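Local coordinates for protein arabinogalactan endo-1,4-beta-galactosidase (Ignisphaera aggregans, PDB 7OSK) that probably hydrolyses the beta-1,4-linked galactan of arabinogalactans, this chain carrying its calcium-binding glycoside hydrolase family 53 domain, at residues 59-64 and 109-114; 271-276 and 332-337; 218-221 and 226-229. One frame throughout, in Å; residues are numbered along the deposited sequence.

How the contacts relate
All three contacts are buried and belong to one eight-stranded TIM barrel, but no two share a helix or strand. Contact 1 lies beyond the C-terminal ends of the first two strands, where helix 59-65 meets the loop before helix 114-126, and it is the mixed one: an amide over an indole and a water between backbones. Contact 2 lies within the outer layer of helices, and contact 3 between that layer and the barrel strands. In contact 2 two neighbouring helices pack through apolar groups, with an arginine at the outer margin; in contact 3 a helix meets the strand that follows it, mainly through aliphatic groups. Contacts 1 and 2 lie on opposite sides of the chain's centre.

Contact 1 (59-64 and 109-114); sequences APWIIE and GGNCDL
Two different first torsions bring W61 and N111 together. At W61, CG lies anti to N and beside the carbonyl carbon (chi1 179°), which carries the indole from helix 59-65 toward the loop; at N111, CG takes the place opposite the carbonyl carbon (chi1 -61°) and the amide turns over the ring. The amide stands almost upright on the indole, the two planes 84° apart, and meets it with its nitrogen. N111 ND2 lies 3.1 Å above the plane and over the centre of the W61 ring, with W61 CE2 3.2 Å from it. The amide oxygen, OD1, has a weak hydrogen bond to G108 N, which probably helps to fix the turn of the group.

A second link runs through the backbone. W61 N, in the first turn of the helix, gives its hydrogen to a water 2.9 Å away, and that water in turn donates to G110 O at 2.7 Å. The same carbonyl oxygen packs on W61 CB. G110 has a positive phi, where a side chain would collide with the carbonyl of G109 and crowd C112 SG. At the rim of the indole W61 NE1 bonds to G361 O, while R116, salt-bridged to E64, touches the W61 side chain. Replacing W61 by an alanine would probably leave the N111 amide without the surface it rests on and G361 O without its indole partner.

The contact joins a loop and a short helix at the C-terminal end of the barrel, with the W61 side chain about 10 Å from that of the calcium ligand N370. Its chemistry is that of a polar amide set against a pi face, where the partly positive N-H side of the amide probably gains weakly from the indole's electrons, while the two segments are hydrogen-bonded only through the water.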
ATOM      1  N   ALA A  59       7.594  -9.503  -0.439  1.00 21.10           N
ATOM      2  CA  ALA A  59       7.550 -10.961  -0.368  1.00 17.99           C
ATOM      3  C   ALA A  59       8.309 -11.634  -1.516  1.00 20.18           C
ATOM      4  O   ALA A  59       9.145 -12.499  -1.264  1.00 19.94           O
ATOM      5  CB  ALA A  59       6.102 -11.445  -0.333  1.00 16.74           C
ATOM      6  N   PRO A  60       8.033 -11.240  -2.773  1.00 20.87           N
ATOM      7  CA  PRO A  60       8.677 -11.931  -3.898  1.00 18.90           C
ATOM      8  C   PRO A  60      10.201 -11.967  -3.806  1.00 18.97           C
ATOM      9  O   PRO A  60      10.797 -12.995  -4.117  1.00 20.80           O
ATOM     10  CB  PRO A  60       8.226 -11.113  -5.112  1.00 18.34           C
ATOM     11  CG  PRO A  60       6.947 -10.497  -4.689  1.00 18.36           C
ATOM     12  CD  PRO A  60       7.143 -10.163  -3.245  1.00 19.12           C
ATOM     13  N   TRP A  61      10.814 -10.867  -3.376  1.00 18.24           N
ATOM     14  CA  TRP A  61      12.265 -10.808  -3.223  1.00 19.60           C
ATOM     15  C   TRP A  61      12.739 -11.747  -2.116  1.00 19.59           C
ATOM     16  O   TRP A  61      13.728 -12.458  -2.278  1.00 18.40           O
ATOM     17  CB  TRP A  61      12.704  -9.370  -2.930  1.00 19.89           C
ATOM     18  CG  TRP A  61      14.184  -9.191  -2.722  1.00 17.77           C
ATOM     19  CD1 TRP A  61      14.810  -8.835  -1.564  1.00 17.36           C
ATOM     20  CD2 TRP A  61      15.218  -9.348  -3.703  1.00 17.92           C
ATOM     21  NE1 TRP A  61      16.165  -8.762  -1.762  1.00 16.12           N
ATOM     22  CE2 TRP A  61      16.443  -9.072  -3.066  1.00 16.97           C
ATOM     23  CE3 TRP A  61      15.226  -9.698  -5.059  1.00 21.56           C
ATOM     24  CZ2 TRP A  61      17.665  -9.135  -3.734  1.00 17.38           C
ATOM     25  CZ3 TRP A  61      16.441  -9.760  -5.721  1.00 19.06           C
ATOM     26  CH2 TRP A  61      17.644  -9.480  -5.057  1.00 17.40           C
ATOM     27  N   ILE A  62      12.018 -11.749  -0.997  1.00 20.71           N
ATOM     28  CA  ILE A  62      12.338 -12.614   0.137  1.00 18.19           C
ATOM     29  C   ILE A  62      12.348 -14.090  -0.268  1.00 20.17           C
ATOM     30  O   ILE A  62      13.241 -14.841   0.124  1.00 19.61           O
ATOM     31  CB  ILE A  62      11.331 -12.405   1.294  1.00 19.12           C
ATOM     32  CG1 ILE A  62      11.490 -10.996   1.872  1.00 21.25           C
ATOM     33  CG2 ILE A  62      11.529 -13.452   2.391  1.00 18.82           C
ATOM     34  CD1 ILE A  62      10.451 -10.618   2.923  1.00 21.61           C
ATOM     35  N   ILE A  63      11.352 -14.497  -1.049  1.00 19.87           N
ATOM     36  CA  ILE A  63      11.227 -15.887  -1.481  1.00 19.37           C
ATOM     37  C   ILE A  63      12.387 -16.287  -2.394  1.00 20.43           C
ATOM     38  O   ILE A  63      12.865 -17.423  -2.345  1.00 19.63           O
ATOM     39  CB  ILE A  63       9.887 -16.126  -2.214  1.00 18.32           C
ATOM     40  CG1 ILE A  63       8.712 -15.759  -1.303  1.00 19.72           C
ATOM     41  CG2 ILE A  63       9.764 -17.583  -2.662  1.00 18.81           C
ATOM     42  CD1 ILE A  63       7.366 -15.723  -2.003  1.00 19.21           C
ATOM     43  N   GLU A  64      12.837 -15.352  -3.224  1.00 19.49           N
ATOM     44  CA  GLU A  64      13.928 -15.617  -4.154  1.00 21.17           C
ATOM     45  C   GLU A  64      15.235 -15.867  -3.412  1.00 19.86           C
ATOM     46  O   GLU A  64      16.084 -16.626  -3.876  1.00 22.54           O
ATOM     47  CB  GLU A  64      14.092 -14.452  -5.135  1.00 23.21           C
ATOM     48  CG  GLU A  64      12.968 -14.351  -6.163  1.00 27.64           C
ATOM     49  CD  GLU A  64      13.102 -13.141  -7.072  1.00 29.68           C
ATOM     50  OE1 GLU A  64      14.184 -12.517  -7.074  1.00 34.96           O
ATOM     51  OE2 GLU A  64      12.127 -12.817  -7.785  1.00 23.74           O
ATOM     52  N   GLY A 109      14.860  -2.688  -0.875  1.00 16.58           N
ATOM     53  CA  GLY A 109      13.501  -2.387  -0.470  1.00 16.20           C
ATOM     54  C   GLY A 109      12.490  -3.244  -1.204  1.00 18.34           C
ATOM     55  O   GLY A 109      11.373  -2.804  -1.476  1.00 21.89           O
ATOM     56  N   GLY A 110      12.890  -4.471  -1.524  1.00 19.98           N
ATOM     57  CA  GLY A 110      12.027  -5.408  -2.221  1.00 19.11           C
ATOM     58  C   GLY A 110      12.348  -5.525  -3.701  1.00 17.69           C
ATOM     59  O   GLY A 110      11.987  -6.514  -4.334  1.00 16.47           O
ATOM     60  N   ASN A 111      13.031  -4.520  -4.246  1.00 18.83           N
ATOM     61  CA  ASN A 111      13.373  -4.497  -5.667  1.00 16.90           C
ATOM     62  C   ASN A 111      12.142  -4.745  -6.531  1.00 19.20           C
ATOM     63  O   ASN A 111      12.085  -5.707  -7.299  1.00 18.84           O
ATOM     64  CB  ASN A 111      14.452  -5.533  -5.961  1.00 17.00           C
ATOM     65  CG  ASN A 111      15.728  -5.262  -5.198  1.00 17.56           C
ATOM     66  OD1 ASN A 111      16.119  -4.111  -5.027  1.00 16.77           O
ATOM     67  ND2 ASN A 111      16.377  -6.320  -4.722  1.00 18.36           N
ATOM     68  N   CYS A 112      11.167  -3.852  -6.399  1.00 15.20           N
ATOM     69  CA  CYS A 112       9.831  -4.077  -6.931  1.00 18.98           C
ATOM     70  C   CYS A 112       9.659  -3.602  -8.373  1.00 18.08           C
ATOM     71  O   CYS A 112       8.823  -2.742  -8.651  1.00 15.55           O
ATOM     72  CB  CYS A 112       8.808  -3.379  -6.034  1.00 18.66           C
ATOM     73  SG  CYS A 112       8.952  -3.842  -4.296  1.00 16.27           S
ATOM     74  N   ASP A 113      10.438  -4.166  -9.290  1.00 16.78           N
ATOM     75  CA  ASP A 113      10.295  -3.830 -10.701  1.00 17.33           C
ATOM     76  C   ASP A 113       9.107  -4.588 -11.289  1.00 18.94           C
ATOM     77  O   ASP A 113       8.569  -5.498 -10.660  1.00 19.62           O
ATOM     78  CB  ASP A 113      11.581  -4.141 -11.476  1.00 17.85           C
ATOM     79  CG  ASP A 113      11.920  -5.618 -11.490  1.00 20.48           C
ATOM     80  OD1 ASP A 113      11.409  -6.355 -10.624  1.00 21.32           O
ATOM     81  OD2 ASP A 113      12.705  -6.041 -12.366  1.00 20.24           O
ATOM     82  N   LEU A 114       8.708  -4.205 -12.498  1.00 18.37           N
ATOM     83  CA  LEU A 114       7.476  -4.710 -13.099  1.00 16.06           C
ATOM     84  C   LEU A 114       7.489  -6.227 -13.331  1.00 18.25           C
ATOM     85  O   LEU A 114       6.490  -6.894 -13.066  1.00 17.81           O
ATOM     86  CB  LEU A 114       7.207  -3.981 -14.418  1.00 17.43           C
ATOM     87  CG  LEU A 114       5.875  -4.276 -15.110  1.00 20.08           C
ATOM     88  CD1 LEU A 114       4.713  -3.712 -14.305  1.00 16.71           C
ATOM     89  CD2 LEU A 114       5.881  -3.713 -16.526  1.00 19.77           C
TER
HETATM   90  O   HOH W   1       9.843  -8.105  -3.680  1.00 17.07           O

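Contact 2 (271-276 and 332-337); sequences DDFRNL and RDLIAA
R274 and A337 have the closest CA atoms, 6.3 Å apart, between segments 271-276 and 332-337 of helices 270-283 and 324-342; the segments run nearly parallel, their axes 10.5 Å apart and crossing at -25°. Such a pair is typical of the outer layer of a TIM barrel: the two helices follow the sixth and seventh strands in turn, and strand 287-293 lies between them in sequence.

On the side facing the barrel, F273 meets L334. With CG anti to N (chi1 178°), F273 sends its ring toward the second helix, and the two side chains cross at about a right angle. L334 CD1 sits over one face in a CH-pi contact, 3.8 Å from the F273 ring centroid and 16° off its normal. A337 CB comes to the edge of this ring, near its plane, 4.2 Å from F273 CD2. The strand below completes the surroundings, F273 touching V290 and L334 touching T293, while the ring of F262 meets that of F273.

Farther out, the chain of R274, extended from CG to NE, brings its end to A337 of the second helix. Its charge is matched beyond the contact by salt bridges to E340 and E341, which probably hold the guanidinium in place. One face of that group lies on the methyl of A337, whose CB is 3.7 Å from R274 NH1.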
ATOM      1  N   ASP A 271      -9.983   8.516  16.492  1.00 27.63           N
ATOM      2  CA  ASP A 271     -11.005   9.542  16.321  1.00 28.65           C
ATOM      3  C   ASP A 271     -10.640  10.496  15.189  1.00 29.04           C
ATOM      4  O   ASP A 271     -11.510  10.947  14.445  1.00 29.63           O
ATOM      5  CB  ASP A 271     -11.204  10.324  17.620  1.00 31.46           C
ATOM      6  CG  ASP A 271     -12.360   9.799  18.447  1.00 36.70           C
ATOM      7  OD1 ASP A 271     -13.459   9.607  17.887  1.00 40.65           O
ATOM      8  OD2 ASP A 271     -12.168   9.576  19.660  1.00 46.19           O
ATOM      9  N   ASP A 272      -9.352  10.805  15.066  1.00 27.62           N
ATOM     10  CA  ASP A 272      -8.875  11.649  13.976  1.00 27.07           C
ATOM     11  C   ASP A 272      -9.136  10.970  12.634  1.00 27.08           C
ATOM     12  O   ASP A 272      -9.382  11.636  11.627  1.00 24.59           O
ATOM     13  CB  ASP A 272      -7.383  11.952  14.136  1.00 24.90           C
ATOM     14  CG  ASP A 272      -7.076  12.737  15.397  1.00 26.10           C
ATOM     15  OD1 ASP A 272      -7.920  13.559  15.810  1.00 32.56           O
ATOM     16  OD2 ASP A 272      -5.989  12.532  15.976  1.00 22.54           O
ATOM     17  N   PHE A 273      -9.081   9.641  12.629  1.00 25.72           N
ATOM     18  CA  PHE A 273      -9.377   8.873  11.428  1.00 25.28           C
ATOM     19  C   PHE A 273     -10.875   8.892  11.139  1.00 25.62           C
ATOM     20  O   PHE A 273     -11.288   8.996   9.987  1.00 24.98           O
ATOM     21  CB  PHE A 273      -8.880   7.432  11.572  1.00 25.06           C
ATOM     22  CG  PHE A 273      -9.187   6.562  10.384  1.00 25.83           C
ATOM     23  CD1 PHE A 273      -8.448   6.672   9.217  1.00 24.58           C
ATOM     24  CD2 PHE A 273     -10.214   5.633  10.433  1.00 25.42           C
ATOM     25  CE1 PHE A 273      -8.727   5.874   8.123  1.00 24.12           C
ATOM     26  CE2 PHE A 273     -10.499   4.833   9.342  1.00 25.01           C
ATOM     27  CZ  PHE A 273      -9.755   4.954   8.187  1.00 25.09           C
ATOM     28  N   ARG A 274     -11.681   8.800  12.191  1.00 29.18           N
ATOM     29  CA  ARG A 274     -13.134   8.835  12.055  1.00 26.55           C
ATOM     30  C   ARG A 274     -13.611  10.146  11.443  1.00 27.58           C
ATOM     31  O   ARG A 274     -14.511  10.160  10.605  1.00 30.37           O
ATOM     32  CB  ARG A 274     -13.806   8.638  13.414  1.00 28.54           C
ATOM     33  CG  ARG A 274     -14.223   7.209  13.703  1.00 28.65           C
ATOM     34  CD  ARG A 274     -15.019   7.116  14.995  1.00 27.60           C
ATOM     35  NE  ARG A 274     -15.823   5.899  15.052  1.00 27.71           N
ATOM     36  CZ  ARG A 274     -15.383   4.721  15.485  1.00 27.26           C
ATOM     37  NH1 ARG A 274     -14.132   4.579  15.909  1.00 30.15           N
ATOM     38  NH2 ARG A 274     -16.199   3.678  15.493  1.00 25.91           N
ATOM     39  N   ASN A 275     -13.006  11.247  11.871  1.00 27.10           N
ATOM     40  CA  ASN A 275     -13.397  12.566  11.393  1.00 28.01           C
ATOM     41  C   ASN A 275     -13.107  12.732   9.908  1.00 27.14           C
ATOM     42  O   ASN A 275     -13.862  13.390   9.193  1.00 27.75           O
ATOM     43  CB  ASN A 275     -12.678  13.658  12.188  1.00 30.51           C
ATOM     44  CG  ASN A 275     -12.996  13.605  13.669  1.00 32.57           C
ATOM     45  OD1 ASN A 275     -14.123  13.298  14.066  1.00 32.89           O
ATOM     46  ND2 ASN A 275     -12.002  13.903  14.496  1.00 35.05           N
ATOM     47  N   LEU A 276     -12.013  12.136   9.447  1.00 26.19           N
ATOM     48  CA  LEU A 276     -11.655  12.206   8.036  1.00 24.26           C
ATOM     49  C   LEU A 276     -12.666  11.452   7.182  1.00 25.26           C
ATOM     50  O   LEU A 276     -13.121  11.955   6.156  1.00 24.59           O
ATOM     51  CB  LEU A 276     -10.256  11.637   7.794  1.00 25.09           C
ATOM     52  CG  LEU A 276      -9.816  11.641   6.324  1.00 24.27           C
ATOM     53  CD1 LEU A 276      -9.679  13.068   5.806  1.00 23.36           C
ATOM     54  CD2 LEU A 276      -8.528  10.872   6.138  1.00 20.79           C
ATOM     55  N   ARG A 332      -8.807  -4.558  13.758  1.00 27.19           N
ATOM     56  CA  ARG A 332     -10.249  -4.763  13.851  1.00 27.07           C
ATOM     57  C   ARG A 332     -10.972  -3.432  14.030  1.00 26.28           C
ATOM     58  O   ARG A 332     -12.023  -3.202  13.426  1.00 28.31           O
ATOM     59  CB  ARG A 332     -10.589  -5.702  15.010  1.00 28.60           C
ATOM     60  CG  ARG A 332     -12.081  -6.006  15.164  1.00 30.12           C
ATOM     61  CD  ARG A 332     -12.591  -5.628  16.552  1.00 31.33           C
ATOM     62  NE  ARG A 332     -12.908  -4.204  16.669  1.00 29.02           N
ATOM     63  CZ  ARG A 332     -14.140  -3.695  16.702  1.00 28.91           C
ATOM     64  NH1 ARG A 332     -15.209  -4.480  16.630  1.00 29.17           N
ATOM     65  NH2 ARG A 332     -14.306  -2.385  16.812  1.00 27.57           N
ATOM     66  N   ASP A 333     -10.404  -2.556  14.854  1.00 23.93           N
ATOM     67  CA  ASP A 333     -11.024  -1.270  15.153  1.00 27.07           C
ATOM     68  C   ASP A 333     -10.937  -0.312  13.967  1.00 26.55           C
ATOM     69  O   ASP A 333     -11.800   0.551  13.796  1.00 24.26           O
ATOM     70  CB  ASP A 333     -10.374  -0.642  16.389  1.00 28.13           C
ATOM     71  CG  ASP A 333     -10.713  -1.387  17.669  1.00 27.21           C
ATOM     72  OD1 ASP A 333     -11.633  -2.230  17.645  1.00 28.22           O
ATOM     73  OD2 ASP A 333     -10.062  -1.125  18.701  1.00 25.99           O
ATOM     74  N   LEU A 334      -9.903  -0.469  13.146  1.00 28.48           N
ATOM     75  CA  LEU A 334      -9.760   0.342  11.942  1.00 29.33           C
ATOM     76  C   LEU A 334     -10.798  -0.078  10.903  1.00 26.98           C
ATOM     77  O   LEU A 334     -11.419   0.768  10.258  1.00 25.15           O
ATOM     78  CB  LEU A 334      -8.348   0.216  11.365  1.00 30.80           C
ATOM     79  CG  LEU A 334      -8.009   1.171  10.215  1.00 27.68           C
ATOM     80  CD1 LEU A 334      -7.972   2.613  10.699  1.00 26.11           C
ATOM     81  CD2 LEU A 334      -6.684   0.790   9.573  1.00 25.20           C
ATOM     82  N   ILE A 335     -10.978  -1.387  10.747  1.00 25.24           N
ATOM     83  CA  ILE A 335     -12.007  -1.922   9.860  1.00 25.31           C
ATOM     84  C   ILE A 335     -13.381  -1.465  10.335  1.00 25.93           C
ATOM     85  O   ILE A 335     -14.232  -1.078   9.532  1.00 24.76           O
ATOM     86  CB  ILE A 335     -11.959  -3.469   9.797  1.00 25.92           C
ATOM     87  CG1 ILE A 335     -10.663  -3.924   9.114  1.00 26.91           C
ATOM     88  CG2 ILE A 335     -13.184  -4.023   9.059  1.00 25.38           C
ATOM     89  CD1 ILE A 335     -10.500  -5.436   8.987  1.00 26.64           C
ATOM     90  N   ALA A 336     -13.590  -1.513  11.645  1.00 24.55           N
ATOM     91  CA  ALA A 336     -14.855  -1.093  12.231  1.00 25.73           C
ATOM     92  C   ALA A 336     -15.071   0.403  12.032  1.00 25.21           C
ATOM     93  O   ALA A 336     -16.130   0.830  11.577  1.00 25.43           O
ATOM     94  CB  ALA A 336     -14.894  -1.443  13.709  1.00 26.66           C
ATOM     95  N   ALA A 337     -14.058   1.192  12.376  1.00 26.38           N
ATOM     96  CA  ALA A 337     -14.137   2.643  12.247  1.00 25.27           C
ATOM     97  C   ALA A 337     -14.415   3.053  10.805  1.00 24.79           C
ATOM     98  O   ALA A 337     -15.215   3.949  10.552  1.00 26.28           O
ATOM     99  CB  ALA A 337     -12.852   3.286  12.737  1.00 24.64           C
TER

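Contact 3 (218-221 and 226-229); sequences SAVK and NIKI
Where V220 meets I227 and I229, no ring, amide or other flat group takes part, and the closest contacts are between branched aliphatic side chains. V220 reaches out with one methyl, CG1, which lies anti to the backbone N (chi1 -180°) and is directed at the other segment. I227 CG2 is the nearest group, 3.4 Å from V220 CG1, and the two side chains cross obliquely. I227 CB follows at 3.6 Å from the same methyl, and CD1 of I227 touches it too, so that it rests against the branch point of the isoleucine and both its arms. From I229 it is the end of the long branch that arrives, I229 CD1 lying 3.8 Å from V220 CG1 and also against V220 CB.

This is the second half of a beta-alpha-beta unit of the TIM barrel: helix 206-223 runs back from strand 185-188 and lies over the start of strand 228-234, the strand that follows it. V186 of the preceding strand touches both V220 and I227, and on the helix side T169 and L173 of helix 158-178 reach V220. Alternation along the incoming chain decides which residues take part, as I227 and I229 point toward the helix and K228 points away. The K228 backbone is bonded to D184 and V186, and that of I229 to D256 and V257, placing the strand between its two neighbours. The chain of K228 bends back to N226, with a weak hydrogen bond from K228 NZ to N226 O of 3.4 Å.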
ATOM      1  N   SER A 218      -5.320   8.344 -18.486  1.00 20.19           N
ATOM      2  CA  SER A 218      -5.692   8.066 -19.869  1.00 20.83           C
ATOM      3  C   SER A 218      -5.098   6.739 -20.318  1.00 21.74           C
ATOM      4  O   SER A 218      -5.722   5.996 -21.073  1.00 23.78           O
ATOM      5  CB  SER A 218      -5.229   9.186 -20.801  1.00 20.82           C
ATOM      6  OG  SER A 218      -6.097  10.303 -20.729  1.00 22.02           O
ATOM      7  N   ALA A 219      -3.893   6.443 -19.843  1.00 21.81           N
ATOM      8  CA  ALA A 219      -3.217   5.206 -20.206  1.00 22.84           C
ATOM      9  C   ALA A 219      -3.952   3.998 -19.633  1.00 23.57           C
ATOM     10  O   ALA A 219      -4.178   3.016 -20.336  1.00 20.83           O
ATOM     11  CB  ALA A 219      -1.774   5.228 -19.725  1.00 23.20           C
ATOM     12  N   VAL A 220      -4.328   4.081 -18.360  1.00 22.13           N
ATOM     13  CA  VAL A 220      -5.010   2.980 -17.687  1.00 23.56           C
ATOM     14  C   VAL A 220      -6.311   2.611 -18.393  1.00 25.19           C
ATOM     15  O   VAL A 220      -6.591   1.434 -18.628  1.00 23.14           O
ATOM     16  CB  VAL A 220      -5.333   3.325 -16.218  1.00 22.53           C
ATOM     17  CG1 VAL A 220      -6.043   2.155 -15.535  1.00 22.12           C
ATOM     18  CG2 VAL A 220      -4.070   3.700 -15.463  1.00 22.08           C
ATOM     19  N   LYS A 221      -7.100   3.627 -18.727  1.00 26.38           N
ATOM     20  CA  LYS A 221      -8.432   3.422 -19.290  1.00 25.67           C
ATOM     21  C   LYS A 221      -8.340   2.873 -20.715  1.00 22.50           C
ATOM     22  O   LYS A 221      -9.226   2.145 -21.165  1.00 23.58           O
ATOM     23  CB  LYS A 221      -9.234   4.732 -19.279  1.00 26.55           C
ATOM     24  CG  LYS A 221      -9.141   5.539 -17.975  1.00 25.32           C
ATOM     25  CD  LYS A 221     -10.265   5.219 -17.007  1.00 25.61           C
ATOM     26  CE  LYS A 221     -11.565   5.908 -17.401  1.00 27.48           C
ATOM     27  NZ  LYS A 221     -11.792   7.150 -16.609  1.00 25.10           N
ATOM     28  N   ASN A 226     -12.423  -0.223 -17.077  1.00 27.83           N
ATOM     29  CA  ASN A 226     -13.098  -0.708 -15.874  1.00 29.67           C
ATOM     30  C   ASN A 226     -12.096  -0.872 -14.729  1.00 29.23           C
ATOM     31  O   ASN A 226     -12.467  -1.194 -13.600  1.00 31.13           O
ATOM     32  CB  ASN A 226     -13.825  -2.028 -16.162  1.00 34.23           C
ATOM     33  CG  ASN A 226     -14.641  -2.524 -14.976  1.00 44.88           C
ATOM     34  OD1 ASN A 226     -15.687  -1.961 -14.647  1.00 47.40           O
ATOM     35  ND2 ASN A 226     -14.170  -3.593 -14.338  1.00 46.75           N
ATOM     36  N   ILE A 227     -10.821  -0.650 -15.030  1.00 27.73           N
ATOM     37  CA  ILE A 227      -9.811  -0.517 -13.990  1.00 25.67           C
ATOM     38  C   ILE A 227     -10.122   0.746 -13.201  1.00 25.75           C
ATOM     39  O   ILE A 227     -10.387   1.796 -13.789  1.00 28.28           O
ATOM     40  CB  ILE A 227      -8.384  -0.440 -14.572  1.00 23.83           C
ATOM     41  CG1 ILE A 227      -8.057  -1.722 -15.340  1.00 25.22           C
ATOM     42  CG2 ILE A 227      -7.358  -0.213 -13.467  1.00 21.46           C
ATOM     43  CD1 ILE A 227      -6.805  -1.627 -16.180  1.00 26.15           C
ATOM     44  N   LYS A 228     -10.094   0.646 -11.877  1.00 23.19           N
ATOM     45  CA  LYS A 228     -10.461   1.773 -11.028  1.00 24.99           C
ATOM     46  C   LYS A 228      -9.237   2.559 -10.589  1.00 23.37           C
ATOM     47  O   LYS A 228      -8.206   1.987 -10.225  1.00 20.93           O
ATOM     48  CB  LYS A 228     -11.252   1.287  -9.813  1.00 25.51           C
ATOM     49  CG  LYS A 228     -12.683   0.885 -10.169  1.00 28.65           C
ATOM     50  CD  LYS A 228     -13.231  -0.235  -9.294  1.00 39.06           C
ATOM     51  CE  LYS A 228     -12.486  -1.555  -9.491  1.00 35.59           C
ATOM     52  NZ  LYS A 228     -13.120  -2.441 -10.509  1.00 37.32           N
ATOM     53  N   ILE A 229      -9.375   3.880 -10.627  1.00 20.91           N
ATOM     54  CA  ILE A 229      -8.281   4.791 -10.341  1.00 20.54           C
ATOM     55  C   ILE A 229      -8.267   5.165  -8.868  1.00 21.05           C
ATOM     56  O   ILE A 229      -9.307   5.478  -8.290  1.00 22.63           O
ATOM     57  CB  ILE A 229      -8.393   6.063 -11.194  1.00 20.81           C
ATOM     58  CG1 ILE A 229      -8.565   5.700 -12.673  1.00 23.36           C
ATOM     59  CG2 ILE A 229      -7.184   6.962 -10.985  1.00 20.46           C
ATOM     60  CD1 ILE A 229      -7.518   4.736 -13.206  1.00 27.64           C
TER